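Local coordinates for CELL WALL surface anchor family protein (Streptococcus pneumoniae, PDB 2X9X) that forms the repeating backbone subunit of the pilus on the pneumococcal surface and probably contributes to adhesion of the bacterium, at residues Val137-Gly142 with Lys252-Thr257; Asp9-Gly14 with Thr257-Val262; Glu62-Asn67 with Tyr119-Asn124; Lys155-Gly160 with Thr236-Ile241. The protein carries 1 engineered substitution. All coordinates share one frame; numbering follows the deposited sequence.

How the contacts relate
Contacts 1 and 2 are the buried pair: both reach the sheet that contains strands 133-142 and 260-271, they share Thr257, and both supply ligands to one sodium ion. Contact 3 is a regular strand pairing in the five-stranded sheet, apolar on one face and more polar on the other. It meets contact 2 where Tyr119 approaches Lys10. Contact 4 lies apart from the sodium, between two loops and, like contact 3, only partly buried; it relies on a single backbone bond and waters. A salt bridge from Glu62 to Lys155 joins it to contact 3. The chemistry thus runs from a metal site and one covalent cross-link, through strand hydrogen bonds, to water-mediated loop contacts.

Contact 1. Residues Val137-Gly142 with Lys252-Thr257; sequences VTFNYG and KPLDPT. With NA (sodium ion), chain C.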
loop_
_atom_site.group_PDB
_atom_site.type_symbol
_atom_site.label_atom_id
_atom_site.label_comp_id
_atom_site.label_asym_id
_atom_site.label_seq_id
_atom_site.Cartn_x
_atom_site.Cartn_y
_atom_site.Cartn_z
ATOM N N VAL A 137 0.819 11.946 -6.786
ATOM C CA VAL A 137 1.654 13.097 -7.112
ATOM C C VAL A 137 0.830 14.298 -7.555
ATOM O O VAL A 137 -0.148 14.153 -8.276
ATOM C CB VAL A 137 2.652 12.753 -8.237
ATOM C CG1 VAL A 137 3.305 14.020 -8.785
ATOM C CG2 VAL A 137 3.699 11.772 -7.737
ATOM N N THR A 138 1.231 15.486 -7.126
ATOM C CA THR A 138 0.618 16.707 -7.630
ATOM C C THR A 138 1.745 17.642 -8.055
ATOM O O THR A 138 2.788 17.702 -7.399
ATOM C CB THR A 138 -0.289 17.379 -6.574
ATOM O OG1 THR A 138 -1.263 16.432 -6.103
ATOM C CG2 THR A 138 -1.013 18.579 -7.174
ATOM N N PHE A 139 1.552 18.336 -9.174
ATOM C CA PHE A 139 2.511 19.338 -9.633
ATOM C C PHE A 139 1.882 20.710 -9.475
ATOM O O PHE A 139 0.880 21.025 -10.123
ATOM C CB PHE A 139 2.925 19.092 -11.093
ATOM C CG PHE A 139 3.868 20.136 -11.649
ATOM C CD1 PHE A 139 5.122 20.328 -11.092
ATOM C CD2 PHE A 139 3.503 20.916 -12.739
ATOM C CE1 PHE A 139 5.991 21.282 -11.605
ATOM C CE2 PHE A 139 4.368 21.872 -13.257
ATOM C CZ PHE A 139 5.613 22.053 -12.688
ATOM N N ASN A 140 2.476 21.517 -8.603
ATOM C CA ASN A 140 1.964 22.839 -8.285
ATOM C C ASN A 140 2.906 23.888 -8.862
ATOM O O ASN A 140 4.097 23.879 -8.566
ATOM C CB ASN A 140 1.830 22.980 -6.767
ATOM C CG ASN A 140 0.941 21.901 -6.164
ATOM O OD1 ASN A 140 -0.273 22.066 -6.075
ATOM N ND2 ASN A 140 1.544 20.784 -5.759
ATOM N N TYR A 141 2.371 24.776 -9.696
ATOM C CA TYR A 141 3.196 25.703 -10.458
ATOM C C TYR A 141 2.436 26.991 -10.750
ATOM O O TYR A 141 1.237 27.088 -10.498
ATOM C CB TYR A 141 3.592 25.059 -11.791
ATOM C CG TYR A 141 2.461 25.053 -12.799
ATOM C CD1 TYR A 141 1.416 24.141 -12.693
ATOM C CD2 TYR A 141 2.429 25.969 -13.845
ATOM C CE1 TYR A 141 0.374 24.138 -13.604
ATOM C CE2 TYR A 141 1.391 25.975 -14.763
ATOM C CZ TYR A 141 0.366 25.058 -14.635
ATOM O OH TYR A 141 -0.668 25.064 -15.539
ATOM N N GLY A 142 3.140 27.980 -11.285
ATOM C CA GLY A 142 2.499 29.201 -11.728
ATOM C C GLY A 142 3.493 30.336 -11.841
ATOM O O GLY A 142 4.651 30.185 -11.455
ATOM N N LYS A 252 -4.703 25.824 -12.094
ATOM C CA LYS A 252 -4.966 24.588 -11.373
ATOM C C LYS A 252 -3.746 23.680 -11.470
ATOM O O LYS A 252 -3.021 23.707 -12.469
ATOM C CB LYS A 252 -6.216 23.890 -11.915
ATOM C CG LYS A 252 -6.119 23.448 -13.365
ATOM C CD LYS A 252 -7.443 22.863 -13.848
ATOM C CE LYS A 252 -7.331 22.335 -15.272
ATOM N NZ LYS A 252 -8.629 21.815 -15.785
ATOM N N PRO A 253 -3.500 22.880 -10.426
ATOM C CA PRO A 253 -2.326 22.002 -10.429
ATOM C C PRO A 253 -2.496 20.851 -11.416
ATOM O O PRO A 253 -3.605 20.605 -11.898
ATOM C CB PRO A 253 -2.305 21.463 -8.996
ATOM C CG PRO A 253 -3.744 21.482 -8.597
ATOM C CD PRO A 253 -4.240 22.788 -9.157
ATOM N N LEU A 254 -1.403 20.160 -11.720
ATOM C CA LEU A 254 -1.478 18.958 -12.540
ATOM C C LEU A 254 -1.574 17.747 -11.625
ATOM O O LEU A 254 -0.849 17.650 -10.637
ATOM C CB LEU A 254 -0.263 18.835 -13.464
ATOM C CG LEU A 254 -0.009 19.984 -14.441
ATOM C CD1 LEU A 254 1.067 19.592 -15.457
ATOM C CD2 LEU A 254 -1.294 20.393 -15.150
ATOM N N ASP A 255 -2.475 16.834 -11.965
ATOM C CA ASP A 255 -2.810 15.710 -11.104
ATOM C C ASP A 255 -2.991 14.474 -11.979
ATOM O O ASP A 255 -4.091 14.211 -12.462
ATOM C CB ASP A 255 -4.100 16.043 -10.346
ATOM C CG ASP A 255 -4.549 14.934 -9.418
ATOM O OD1 ASP A 255 -4.275 13.756 -9.713
ATOM O OD2 ASP A 255 -5.194 15.245 -8.394
ATOM N N PRO A 256 -1.902 13.721 -12.201
ATOM C CA PRO A 256 -1.901 12.565 -13.106
ATOM C C PRO A 256 -2.637 11.388 -12.490
ATOM O O PRO A 256 -2.929 11.422 -11.297
ATOM C CB PRO A 256 -0.412 12.217 -13.199
ATOM C CG PRO A 256 0.122 12.637 -11.871
ATOM C CD PRO A 256 -0.563 13.952 -11.630
ATOM N N THR A 257 -2.937 10.368 -13.290
ATOM C CA THR A 257 -3.531 9.143 -12.765
ATOM C C THR A 257 -2.423 8.166 -12.377
ATOM O O THR A 257 -1.673 7.686 -13.230
ATOM C CB THR A 257 -4.483 8.480 -13.781
ATOM O OG1 THR A 257 -5.493 9.418 -14.176
ATOM C CG2 THR A 257 -5.151 7.255 -13.167
HETATM NA NA NA C . -2.317 12.930 -7.966
HETATM O O HOH W 1 -4.176 16.676 -6.071
HETATM O O HOH W 2 -3.080 23.957 -15.166
#
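Phe139 and Leu254 join the strand and the loop through a reciprocal pair of backbone hydrogen bonds: Phe139 N to Leu254 O and Leu254 N to Phe139 O both measure 2.9 Å. The first is almost straight, 173° at the hydrogen. Their side chains lie next to each other and point the same way, with Phe139 CD2 3.9 Å from Leu254 CD1; CG of Phe139, anti to the backbone N (chi1 177°), lays the ring alongside Leu254, and Ile8 touches both residues. Pro256 has no N-H to offer Val137 O, which turns to the sodium instead, and the pairing stays a single antiparallel bridge.

Pro253 is met by two side chains of the strand. Thr138 CG2 comes within 3.6 Å of Pro253 CB, and Asn140 OD1 reaches the same carbon from another direction. Tyr141 extends its ring to the start of the loop, bringing CE1 to 3.6 Å from Lys252 O, and a water links its OH to that carbonyl.

Toward the other end, polar groups take over. Thr138 OG1 is hydrogen-bonded to Thr150 and shares a water with Asp255 OD2. The other carboxylate oxygen, Asp255 OD1, binds the sodium ion at 2.8 Å, while Val137 O binds it at 2.5 Å. Asp136 and Glu258 supply the remaining protein ligands, so the ion probably offsets part of the negative charge gathered here. Strand 53-59 pairs with the other edge of strand 133-142. The whole is a short antiparallel bridge between a sheet strand and an irregular loop, closed at one end by an all-oxygen sodium site.

Contact 2. Residues Asp9-Gly14 with Thr257-Val262; sequences DKDFKG and TEPKVV. With NA (sodium ion), chain C.
Residues 9-12 and 257-261 run nearly parallel, 11° apart, with Lys10 CA 5.8 Å from Glu258 CA, yet no direct hydrogen bond crosses between them and the contact is made mainly by side chains.

Phe12 and Pro259 form its apolar half. Pro259 CB sits over one face of the Phe12 ring, 3.9 Å from the centroid and 28° off the normal, a CH-pi contact. With CG anti to its carbonyl carbon (chi1 -57°), Phe12 reaches past the proline until CZ is 3.7 Å from Val261 CG1, and Lys260 O lies at the ring edge. Asp11 OD1 accepts the N-H of Phe12 at 2.7 Å and also rests against Pro259 CB, while Asp11 OD2 pairs with Arg22.

Lys10 and Glu258 touch through their aliphatic parts, Lys10 CD 3.8 Å from Glu258 CG, and their polar ends go separate ways. Glu258 bends at chi2 and delivers OE2 to the sodium ion at 2.6 Å. A water bridges Asp9 OD1 and Thr257 N, and the ammonium of Lys25 bonds Asp9 OD1, Lys10 O and Thr257 O, tying both segments to one cation. Beyond the contact, Lys10 NZ is covalently linked to Asn135 CG and hydrogen-bonded to Asp58: the Lys-Asn isopeptide cross-link with a neighbouring acid that is characteristic of Gram-positive pilin domains.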
loop_
_atom_site.group_PDB
_atom_site.type_symbol
_atom_site.label_atom_id
_atom_site.label_comp_id
_atom_site.label_asym_id
_atom_site.label_seq_id
_atom_site.Cartn_x
_atom_site.Cartn_y
_atom_site.Cartn_z
ATOM N N ASP A 9 2.703 12.916 -16.360
ATOM C CA ASP A 9 2.269 11.549 -16.124
ATOM C C ASP A 9 3.129 10.932 -15.031
ATOM O O ASP A 9 4.291 11.306 -14.847
ATOM C CB ASP A 9 2.346 10.704 -17.401
ATOM C CG ASP A 9 1.677 9.345 -17.246
ATOM O OD1 ASP A 9 0.693 9.248 -16.479
ATOM O OD2 ASP A 9 2.128 8.375 -17.893
ATOM N N LYS A 10 2.543 10.012 -14.279
ATOM C CA LYS A 10 3.309 9.190 -13.353
ATOM C C LYS A 10 2.998 7.734 -13.632
ATOM O O LYS A 10 1.847 7.377 -13.873
ATOM C CB LYS A 10 2.973 9.498 -11.895
ATOM C CG LYS A 10 3.680 8.546 -10.961
ATOM C CD LYS A 10 3.342 8.755 -9.505
ATOM C CE LYS A 10 4.166 7.787 -8.678
ATOM N NZ LYS A 10 4.130 8.097 -7.238
ATOM N N ASP A 11 4.020 6.890 -13.601
ATOM C CA ASP A 11 3.813 5.467 -13.811
ATOM C C ASP A 11 5.032 4.738 -13.281
ATOM O O ASP A 11 5.946 5.356 -12.720
ATOM C CB ASP A 11 3.607 5.170 -15.301
ATOM C CG ASP A 11 2.706 3.964 -15.549
ATOM O OD1 ASP A 11 2.680 3.035 -14.714
ATOM O OD2 ASP A 11 2.026 3.944 -16.593
ATOM N N PHE A 12 5.046 3.423 -13.445
ATOM C CA PHE A 12 6.230 2.646 -13.119
ATOM C C PHE A 12 7.352 3.070 -14.059
ATOM O O PHE A 12 7.095 3.524 -15.179
ATOM C CB PHE A 12 5.927 1.152 -13.225
ATOM C CG PHE A 12 4.781 0.718 -12.356
ATOM C CD1 PHE A 12 3.633 0.173 -12.910
ATOM C CD2 PHE A 12 4.838 0.901 -10.984
ATOM C CE1 PHE A 12 2.573 -0.210 -12.104
ATOM C CE2 PHE A 12 3.778 0.521 -10.173
ATOM C CZ PHE A 12 2.647 -0.035 -10.735
ATOM N N LYS A 13 8.590 2.948 -13.595
ATOM C CA LYS A 13 9.746 3.382 -14.376
ATOM C C LYS A 13 9.731 2.791 -15.783
ATOM O O LYS A 13 9.656 1.574 -15.954
ATOM C CB LYS A 13 11.047 3.018 -13.656
ATOM C CG LYS A 13 12.314 3.275 -14.463
ATOM C CD LYS A 13 12.554 4.755 -14.681
ATOM C CE LYS A 13 13.980 5.019 -15.163
ATOM N NZ LYS A 13 14.261 4.446 -16.515
ATOM N N GLY A 14 9.794 3.666 -16.784
ATOM C CA GLY A 14 9.822 3.248 -18.175
ATOM C C GLY A 14 8.467 3.268 -18.862
ATOM O O GLY A 14 8.381 3.067 -20.075
ATOM N N THR A 257 -2.937 10.368 -13.290
ATOM C CA THR A 257 -3.531 9.143 -12.765
ATOM C C THR A 257 -2.423 8.166 -12.377
ATOM O O THR A 257 -1.673 7.686 -13.230
ATOM C CB THR A 257 -4.483 8.480 -13.781
ATOM O OG1 THR A 257 -5.493 9.418 -14.176
ATOM C CG2 THR A 257 -5.151 7.255 -13.167
ATOM N N GLU A 258 -2.317 7.878 -11.084
ATOM C CA GLU A 258 -1.254 7.008 -10.584
ATOM C C GLU A 258 -1.550 5.528 -10.787
ATOM O O GLU A 258 -2.707 5.101 -10.729
ATOM C CB GLU A 258 -1.005 7.252 -9.094
ATOM C CG GLU A 258 -0.382 8.585 -8.763
ATOM C CD GLU A 258 -1.384 9.709 -8.783
ATOM O OE1 GLU A 258 -2.609 9.446 -8.733
ATOM O OE2 GLU A 258 -0.936 10.864 -8.848
ATOM N N PRO A 259 -0.492 4.731 -10.997
ATOM C CA PRO A 259 -0.659 3.277 -11.053
ATOM C C PRO A 259 -0.926 2.727 -9.655
ATOM O O PRO A 259 -0.898 3.478 -8.678
ATOM C CB PRO A 259 0.696 2.789 -11.569
ATOM C CG PRO A 259 1.667 3.836 -11.134
ATOM C CD PRO A 259 0.919 5.143 -11.114
ATOM N N LYS A 260 -1.192 1.430 -9.565
ATOM C CA LYS A 260 -1.513 0.802 -8.290
ATOM C C LYS A 260 -0.791 -0.530 -8.202
ATOM O O LYS A 260 -0.541 -1.172 -9.225
ATOM C CB LYS A 260 -3.024 0.574 -8.179
ATOM C CG LYS A 260 -3.871 1.823 -8.425
ATOM C CD LYS A 260 -4.078 2.610 -7.143
ATOM C CE LYS A 260 -4.783 3.937 -7.399
ATOM N NZ LYS A 260 -3.859 4.971 -7.955
ATOM N N VAL A 261 -0.452 -0.945 -6.984
ATOM C CA VAL A 261 0.145 -2.261 -6.775
ATOM C C VAL A 261 -0.682 -3.069 -5.778
ATOM O O VAL A 261 -1.394 -2.504 -4.944
ATOM C CB VAL A 261 1.609 -2.170 -6.309
ATOM C CG1 VAL A 261 2.441 -1.383 -7.318
ATOM C CG2 VAL A 261 1.687 -1.535 -4.946
ATOM N N VAL A 262 -0.594 -4.391 -5.867
ATOM C CA VAL A 262 -1.425 -5.254 -5.032
ATOM C C VAL A 262 -0.786 -6.624 -4.825
ATOM O O VAL A 262 -0.112 -7.144 -5.719
ATOM C CB VAL A 262 -2.825 -5.416 -5.653
ATOM C CG1 VAL A 262 -2.745 -6.251 -6.928
ATOM C CG2 VAL A 262 -3.799 -6.026 -4.651
HETATM NA NA NA C . -2.317 12.930 -7.966
HETATM O O HOH W 3 -1.848 10.383 -16.099
#

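Contact 3. Residues Glu62-Asn67 with Tyr119-Asn124; sequences EGLAFN and YSATLN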
loop_
_atom_site.group_PDB
_atom_site.type_symbol
_atom_site.label_atom_id
_atom_site.label_comp_id
_atom_site.label_asym_id
_atom_site.label_seq_id
_atom_site.Cartn_x
_atom_site.Cartn_y
_atom_site.Cartn_z
ATOM N N GLU A 62 0.061 3.432 3.360
ATOM C CA GLU A 62 1.022 2.927 4.348
ATOM C C GLU A 62 1.761 1.641 3.963
ATOM O O GLU A 62 2.829 1.355 4.508
ATOM C CB GLU A 62 0.363 2.776 5.723
ATOM C CG GLU A 62 -0.537 1.573 5.837
ATOM C CD GLU A 62 -1.114 1.392 7.231
ATOM O OE1 GLU A 62 -0.725 2.136 8.162
ATOM O OE2 GLU A 62 -1.970 0.500 7.392
ATOM N N GLY A 63 1.198 0.869 3.036
ATOM C CA GLY A 63 1.825 -0.363 2.578
ATOM C C GLY A 63 2.986 -0.156 1.617
ATOM O O GLY A 63 3.660 -1.114 1.233
ATOM N N LEU A 64 3.213 1.095 1.227
ATOM C CA LEU A 64 4.372 1.465 0.420
ATOM C C LEU A 64 5.299 2.351 1.244
ATOM O O LEU A 64 4.937 3.470 1.613
ATOM C CB LEU A 64 3.934 2.223 -0.832
ATOM C CG LEU A 64 3.326 1.381 -1.954
ATOM C CD1 LEU A 64 2.550 2.262 -2.921
ATOM C CD2 LEU A 64 4.411 0.594 -2.690
ATOM N N ALA A 65 6.492 1.848 1.538
ATOM C CA ALA A 65 7.481 2.628 2.271
ATOM C C ALA A 65 8.412 3.367 1.317
ATOM O O ALA A 65 9.273 2.752 0.683
ATOM C CB ALA A 65 8.280 1.728 3.201
ATOM N N PHE A 66 8.232 4.681 1.211
ATOM C CA PHE A 66 9.117 5.506 0.394
ATOM C C PHE A 66 10.572 5.238 0.760
ATOM O O PHE A 66 10.939 5.254 1.937
ATOM C CB PHE A 66 8.785 6.995 0.553
ATOM C CG PHE A 66 9.768 7.911 -0.127
ATOM C CD1 PHE A 66 9.938 7.873 -1.502
ATOM C CD2 PHE A 66 10.530 8.806 0.611
ATOM C CE1 PHE A 66 10.849 8.710 -2.131
ATOM C CE2 PHE A 66 11.441 9.646 -0.012
ATOM C CZ PHE A 66 11.601 9.597 -1.384
ATOM N N ASN A 67 11.400 4.975 -0.247
ATOM C CA ASN A 67 12.822 4.743 -0.011
ATOM C C ASN A 67 13.613 6.047 -0.040
ATOM O O ASN A 67 13.940 6.567 -1.106
ATOM C CB ASN A 67 13.384 3.741 -1.024
ATOM C CG ASN A 67 12.752 2.370 -0.890
ATOM O OD1 ASN A 67 12.441 1.928 0.216
ATOM N ND2 ASN A 67 12.567 1.686 -2.015
ATOM N N TYR A 119 12.340 7.493 -8.453
ATOM C CA TYR A 119 12.527 7.098 -7.061
ATOM C C TYR A 119 11.840 5.762 -6.848
ATOM O O TYR A 119 11.201 5.243 -7.757
ATOM C CB TYR A 119 11.926 8.141 -6.125
ATOM C CG TYR A 119 10.505 8.528 -6.464
ATOM C CD1 TYR A 119 9.426 7.973 -5.786
ATOM C CD2 TYR A 119 10.244 9.462 -7.456
ATOM C CE1 TYR A 119 8.119 8.344 -6.095
ATOM C CE2 TYR A 119 8.960 9.827 -7.773
ATOM C CZ TYR A 119 7.898 9.271 -7.088
ATOM O OH TYR A 119 6.623 9.666 -7.418
ATOM N N SER A 120 11.962 5.207 -5.650
ATOM C CA SER A 120 11.337 3.922 -5.376
ATOM C C SER A 120 10.684 3.863 -4.004
ATOM O O SER A 120 10.935 4.706 -3.136
ATOM C CB SER A 120 12.348 2.778 -5.540
ATOM O OG SER A 120 13.355 2.821 -4.542
ATOM N N ALA A 121 9.826 2.864 -3.832
ATOM C CA ALA A 121 9.217 2.566 -2.547
ATOM C C ALA A 121 9.225 1.054 -2.377
ATOM O O ALA A 121 9.256 0.317 -3.362
ATOM C CB ALA A 121 7.798 3.110 -2.486
ATOM N N THR A 122 9.220 0.591 -1.133
ATOM C CA THR A 122 9.213 -0.837 -0.854
ATOM C C THR A 122 7.834 -1.266 -0.361
ATOM O O THR A 122 7.291 -0.681 0.583
ATOM C CB THR A 122 10.280 -1.206 0.199
ATOM O OG1 THR A 122 11.572 -0.779 -0.256
ATOM C CG2 THR A 122 10.299 -2.711 0.447
ATOM N N LEU A 123 7.255 -2.262 -1.025
ATOM C CA LEU A 123 5.989 -2.832 -0.583
ATOM C C LEU A 123 6.245 -3.572 0.723
ATOM O O LEU A 123 7.105 -4.449 0.781
ATOM C CB LEU A 123 5.440 -3.778 -1.648
ATOM C CG LEU A 123 4.027 -4.339 -1.474
ATOM C CD1 LEU A 123 2.994 -3.232 -1.329
ATOM C CD2 LEU A 123 3.690 -5.216 -2.668
ATOM N N ASN A 124 5.514 -3.210 1.775
ATOM C CA ASN A 124 5.836 -3.705 3.113
ATOM C C ASN A 124 4.747 -4.583 3.743
ATOM O O ASN A 124 3.679 -4.785 3.161
ATOM C CB ASN A 124 6.213 -2.537 4.037
ATOM C CG ASN A 124 5.047 -1.611 4.309
ATOM O OD1 ASN A 124 3.980 -2.053 4.712
ATOM N ND2 ASN A 124 5.250 -0.320 4.094
#
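Leu64 to Phe66 pair antiparallel with Ala121 to Leu123 inside the five-stranded sheet of the Cna-B-like domain, where strand 113-123 has strand 36-45 along its other edge. Backbone bonds set the register: Ala65 and Thr122 exchange N-H and carbonyl at 2.8 Å each way (Ala65 N to Thr122 O, Thr122 N to Ala65 O), Asn67 N reaches Ser120 O, and Asn124 N reaches Gly63 O.

Apolar contacts gather on the face bearing Leu64, Phe66, Ala121 and Leu123. Leu64 CD2 lies 4.2 Å from Ala121 CB and 4.3 Å from Leu123 CD1. Farther along, the side chains of Phe66 and Tyr119 cross at about a right angle, with Tyr119 CD1 at the edge of the phenylalanine ring, 4.0 Å from Phe66 CE1, and Phe94 packs against both rings. Tyr119 OH is hydrogen-bonded to Asp58.

Ala65 and Thr122 face the other way. Asn124 adds a side-chain bond: its CG lies between its backbone N and carbonyl carbon (chi1 66°), turning the amide back over Gly63. Its OD1 accepts from Lys126 N, and its ND2 donates to a lone pair of Glu62 O, 3.0 Å away and within 3° of the amide plane.

Contact 4. Residues Lys155-Gly160 with Thr236-Ile241; sequences KPNENG and TTAGEI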
loop_
_atom_site.group_PDB
_atom_site.type_symbol
_atom_site.label_atom_id
_atom_site.label_comp_id
_atom_site.label_asym_id
_atom_site.label_seq_id
_atom_site.Cartn_x
_atom_site.Cartn_y
_atom_site.Cartn_z
ATOM N N LYS A 155 -6.505 7.417 7.748
ATOM C CA LYS A 155 -7.578 6.519 8.148
ATOM C C LYS A 155 -8.609 7.282 8.961
ATOM O O LYS A 155 -8.291 8.321 9.548
ATOM C CB LYS A 155 -7.024 5.358 8.976
ATOM C CG LYS A 155 -6.146 4.408 8.179
ATOM C CD LYS A 155 -5.606 3.280 9.045
ATOM C CE LYS A 155 -4.682 2.387 8.237
ATOM N NZ LYS A 155 -4.084 1.305 9.061
ATOM N N PRO A 156 -9.852 6.774 8.996
ATOM C CA PRO A 156 -10.853 7.359 9.895
ATOM C C PRO A 156 -10.510 7.045 11.345
ATOM O O PRO A 156 -9.626 6.225 11.603
ATOM C CB PRO A 156 -12.149 6.627 9.517
ATOM C CG PRO A 156 -11.845 5.889 8.229
ATOM C CD PRO A 156 -10.380 5.616 8.257
ATOM N N ASN A 157 -11.194 7.695 12.279
ATOM C CA ASN A 157 -11.146 7.269 13.672
ATOM C C ASN A 157 -11.765 5.885 13.819
ATOM O O ASN A 157 -12.398 5.379 12.887
ATOM C CB ASN A 157 -11.863 8.276 14.572
ATOM C CG ASN A 157 -10.975 9.440 14.961
ATOM O OD1 ASN A 157 -9.819 9.247 15.343
ATOM N ND2 ASN A 157 -11.514 10.656 14.882
ATOM N N GLU A 158 -11.575 5.279 14.988
ATOM C CA GLU A 158 -12.032 3.914 15.248
ATOM C C GLU A 158 -13.484 3.669 14.830
ATOM O O GLU A 158 -13.826 2.588 14.345
ATOM C CB GLU A 158 -11.866 3.585 16.734
ATOM N N ASN A 159 -14.339 4.671 15.014
ATOM C CA ASN A 159 -15.763 4.493 14.744
ATOM C C ASN A 159 -16.203 4.839 13.319
ATOM O O ASN A 159 -17.398 4.837 13.013
ATOM C CB ASN A 159 -16.599 5.233 15.787
ATOM C CG ASN A 159 -16.443 4.638 17.163
ATOM O OD1 ASN A 159 -16.844 3.499 17.404
ATOM N ND2 ASN A 159 -15.836 5.390 18.070
ATOM N N GLY A 160 -15.235 5.122 12.452
ATOM C CA GLY A 160 -15.512 5.286 11.036
ATOM C C GLY A 160 -15.668 6.722 10.574
ATOM O O GLY A 160 -16.021 6.972 9.416
ATOM N N THR A 236 -1.721 14.433 11.691
ATOM C CA THR A 236 -1.281 14.367 13.086
ATOM C C THR A 236 -2.089 13.371 13.915
ATOM O O THR A 236 -1.655 12.956 14.991
ATOM C CB THR A 236 -1.323 15.746 13.778
ATOM O OG1 THR A 236 -2.664 16.251 13.770
ATOM C CG2 THR A 236 -0.407 16.726 13.064
ATOM N N THR A 237 -3.257 12.988 13.405
ATOM C CA THR A 237 -4.135 12.056 14.102
ATOM C C THR A 237 -5.072 11.394 13.102
ATOM O O THR A 237 -5.421 11.997 12.082
ATOM C CB THR A 237 -4.972 12.778 15.191
ATOM O OG1 THR A 237 -5.694 11.816 15.972
ATOM C CG2 THR A 237 -5.952 13.759 14.566
ATOM N N ALA A 238 -5.463 10.152 13.376
ATOM C CA ALA A 238 -6.486 9.498 12.569
ATOM C C ALA A 238 -7.767 10.319 12.617
ATOM O O ALA A 238 -8.020 11.031 13.589
ATOM C CB ALA A 238 -6.752 8.093 13.075
ATOM N N GLY A 239 -8.567 10.231 11.563
ATOM C CA GLY A 239 -9.893 10.822 11.570
ATOM C C GLY A 239 -9.973 12.317 11.319
ATOM O O GLY A 239 -11.063 12.878 11.352
ATOM N N GLU A 240 -8.834 12.960 11.068
ATOM C CA GLU A 240 -8.809 14.398 10.805
ATOM C C GLU A 240 -7.887 14.741 9.640
ATOM O O GLU A 240 -6.745 14.287 9.592
ATOM C CB GLU A 240 -8.366 15.174 12.052
ATOM C CG GLU A 240 -9.288 15.004 13.249
ATOM C CD GLU A 240 -8.827 15.783 14.473
ATOM O OE1 GLU A 240 -8.096 16.788 14.313
ATOM O OE2 GLU A 240 -9.207 15.394 15.600
ATOM N N ILE A 241 -8.399 15.537 8.706
ATOM C CA ILE A 241 -7.622 16.056 7.592
ATOM C C ILE A 241 -7.832 17.563 7.523
ATOM O O ILE A 241 -8.968 18.040 7.564
ATOM C CB ILE A 241 -8.052 15.407 6.248
ATOM C CG1 ILE A 241 -7.462 13.997 6.128
ATOM C CG2 ILE A 241 -7.638 16.283 5.058
ATOM C CD1 ILE A 241 -7.921 13.229 4.895
HETATM O O HOH W 4 -9.715 12.715 16.087
HETATM O O HOH W 5 -6.877 8.928 16.843
#
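This is a polar meeting of two loops: 155-160, on the way from strand 133-142 to strand 162-169, touches the turn that leads into strand 240-246. One backbone hydrogen bond carries it, Gly239 N to Lys155 O at 2.8 Å, with an N-H...O angle of 153°.

Around that bond the backbones come very close, Pro156 CA standing 4.0 Å from Gly239 CA. Asn157 N lies 3.5 Å from Gly239 CA, and the Asn157 amide, with ND2 3.7 Å from the same Gly239 CA, covers the side-chain-free face of the glycine. Ala238 turns its methyl toward the partner, CB resting 3.7 Å from Pro156 O, while Pro156 points away from the turn and its side chain touches Leu212 and Tyr218.

The amide of Asn157 reaches over the turn. Its OD1 is 3.1 Å from Ala238 O, but both are acceptors and no bond joins them; waters do the linking instead. One takes a hydrogen from Asn157 ND2 at 3.0 Å and donates to Glu240 OE2 at 2.8 Å, with a weak bond to Ala238 O as well. ND2 also donates to Asp161.

Both loops have further partners. Asn154 ND2 donates to Thr237 O, and Lys155 sends its extended chain away from the turn to a salt bridge with Glu62. Asn157 itself opens a type I turn closed by Gly160 N on its carbonyl. In the other segment, Thr237 to Glu240 make a type II turn, with Gly239 at positive phi (80°) in the third position, as is classic for that motif.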